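Local coordinates for putative methyltransferase from antibiotic biosynthesis pathway (Anabaena variabilis ATCC 29413, PDB 3EGE), which probably catalyses S-adenosylmethionine-dependent methyl transfer, as in other members of the methyltransferase superfamily, at residues Ser185-Ala190 with Ala202-Gly207. Sequence-based numbering, arbitrary orientation.
Sequences SDLFAA and AEVRAG
Leu187 meets Val204 through a single methyl: CD1 of Leu187 lies 4.0 Å from CG2 of Val204 and 4.2 Å from its CG1, so it faces both prongs of the valine almost evenly. Leucine chi1 of -57° places CG beside the backbone N and anti to the carbonyl carbon, with chi2 near 180° (-177°) extending the chain, so that CD1 is the branch that reaches the valine. The contact is small, with 119 Å² buried over both sides, most of it on these two residues.

Beside the methyl contact, one water joins the backbones. It donates to Leu187 O at 2.6 Å and to Val204 O at 2.8 Å, using both its hydrogens to link two carbonyls that could not bond to each other directly. Gly207 O comes within 4.3 Å of Leu187 O, a separation that marks proximity of two acceptors rather than a bond.

Leu187 sits at the centre of an inverse gamma turn, which has a weak bond from Phe188 N to Asp186 O (3.0 Å), and its backbone is also bonded to Thr15. Farther out, Arg16 holds both segments, forming a salt bridge with Asp186 OD1 and donating to Gly207 O. The other carboxylate oxygen, Asp186 OD2, bonds to the hydroxyl of Tyr48 and lies in plane at the edge of the Phe188 ring.

Ala206 N bonds to Ala202 O at 2.8 Å, one helical turn that includes Val204. Methyl packing beside a water bridge thus joins this short helix to the loop following strand 172-181; both segments lie in the long connection between strands 172-181 and 247-248 of the mixed sheet, consistent with the Rossmann-like fold of the methyltransferase family.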
# COMPACT_ATOMS: atom_id res chain seq x y z
N SER A 185 -3.62 -6.82 -10.11
CA SER A 185 -3.38 -8.16 -9.56
C SER A 185 -3.35 -8.15 -8.02
O SER A 185 -3.63 -9.15 -7.38
CB SER A 185 -2.05 -8.71 -10.10
OG SER A 185 -0.96 -7.90 -9.67
N ASP A 186 -3.00 -6.99 -7.47
CA ASP A 186 -2.84 -6.76 -6.05
C ASP A 186 -4.19 -6.33 -5.49
O ASP A 186 -4.59 -5.17 -5.61
CB ASP A 186 -1.75 -5.69 -5.86
CG ASP A 186 -1.24 -5.58 -4.43
OD1 ASP A 186 -1.71 -6.26 -3.51
OD2 ASP A 186 -0.34 -4.75 -4.25
N LEU A 187 -4.89 -7.28 -4.85
CA LEU A 187 -6.24 -7.07 -4.37
C LEU A 187 -6.29 -6.49 -2.97
O LEU A 187 -6.78 -7.12 -2.03
CB LEU A 187 -7.10 -8.35 -4.50
CG LEU A 187 -7.22 -8.96 -5.92
CD1 LEU A 187 -8.17 -10.20 -5.92
CD2 LEU A 187 -7.66 -7.92 -6.96
N PHE A 188 -5.78 -5.26 -2.86
CA PHE A 188 -5.93 -4.46 -1.67
C PHE A 188 -7.37 -3.88 -1.67
O PHE A 188 -8.12 -4.01 -2.65
CB PHE A 188 -4.83 -3.40 -1.48
CG PHE A 188 -4.57 -2.54 -2.66
CD1 PHE A 188 -5.35 -1.41 -2.91
CD2 PHE A 188 -3.48 -2.81 -3.51
CE1 PHE A 188 -5.07 -0.56 -4.02
CE2 PHE A 188 -3.19 -1.97 -4.61
CZ PHE A 188 -3.99 -0.85 -4.87
N ALA A 189 -7.75 -3.27 -0.55
CA ALA A 189 -9.13 -2.83 -0.24
C ALA A 189 -10.01 -2.36 -1.43
O ALA A 189 -11.02 -3.03 -1.73
CB ALA A 189 -9.10 -1.81 0.91
N ALA A 190 -9.63 -1.28 -2.11
CA ALA A 190 -10.42 -0.72 -3.23
C ALA A 190 -9.99 -1.20 -4.65
O ALA A 190 -10.50 -0.68 -5.64
CB ALA A 190 -10.41 0.81 -3.18
N ALA A 202 -14.37 -15.18 -0.05
CA ALA A 202 -13.68 -15.27 1.24
C ALA A 202 -12.17 -15.04 1.16
O ALA A 202 -11.61 -14.35 2.00
CB ALA A 202 -13.96 -16.64 1.90
N GLU A 203 -11.53 -15.58 0.12
CA GLU A 203 -10.08 -15.40 -0.08
C GLU A 203 -9.68 -13.98 -0.44
O GLU A 203 -8.58 -13.56 -0.08
CB GLU A 203 -9.45 -16.39 -1.10
CG GLU A 203 -9.99 -16.41 -2.55
CD GLU A 203 -11.25 -17.27 -2.75
OE1 GLU A 203 -12.15 -17.33 -1.85
OE2 GLU A 203 -11.33 -17.89 -3.84
N VAL A 204 -10.56 -13.26 -1.14
CA VAL A 204 -10.28 -11.86 -1.48
C VAL A 204 -10.34 -11.05 -0.19
O VAL A 204 -9.44 -10.26 0.10
CB VAL A 204 -11.21 -11.32 -2.60
CG1 VAL A 204 -11.00 -9.82 -2.84
CG2 VAL A 204 -11.00 -12.13 -3.90
N ARG A 205 -11.39 -11.29 0.60
CA ARG A 205 -11.53 -10.64 1.92
C ARG A 205 -10.41 -10.99 2.91
O ARG A 205 -9.99 -10.13 3.69
CB ARG A 205 -12.91 -10.89 2.50
CG ARG A 205 -13.94 -10.09 1.75
CD ARG A 205 -15.39 -10.31 2.18
NE ARG A 205 -15.93 -11.59 1.70
CZ ARG A 205 -16.17 -12.68 2.43
NH1 ARG A 205 -15.85 -12.76 3.71
NH2 ARG A 205 -16.68 -13.74 1.83
N ALA A 206 -9.91 -12.22 2.82
CA ALA A 206 -8.75 -12.72 3.61
C ALA A 206 -7.47 -11.90 3.38
O ALA A 206 -6.68 -11.72 4.31
CB ALA A 206 -8.49 -14.18 3.28
N GLY A 207 -7.27 -11.41 2.15
CA GLY A 207 -6.13 -10.55 1.83
C GLY A 207 -6.29 -9.08 2.19
O GLY A 207 -5.39 -8.30 1.90
O HOH W 1 -7.15 -9.60 -1.40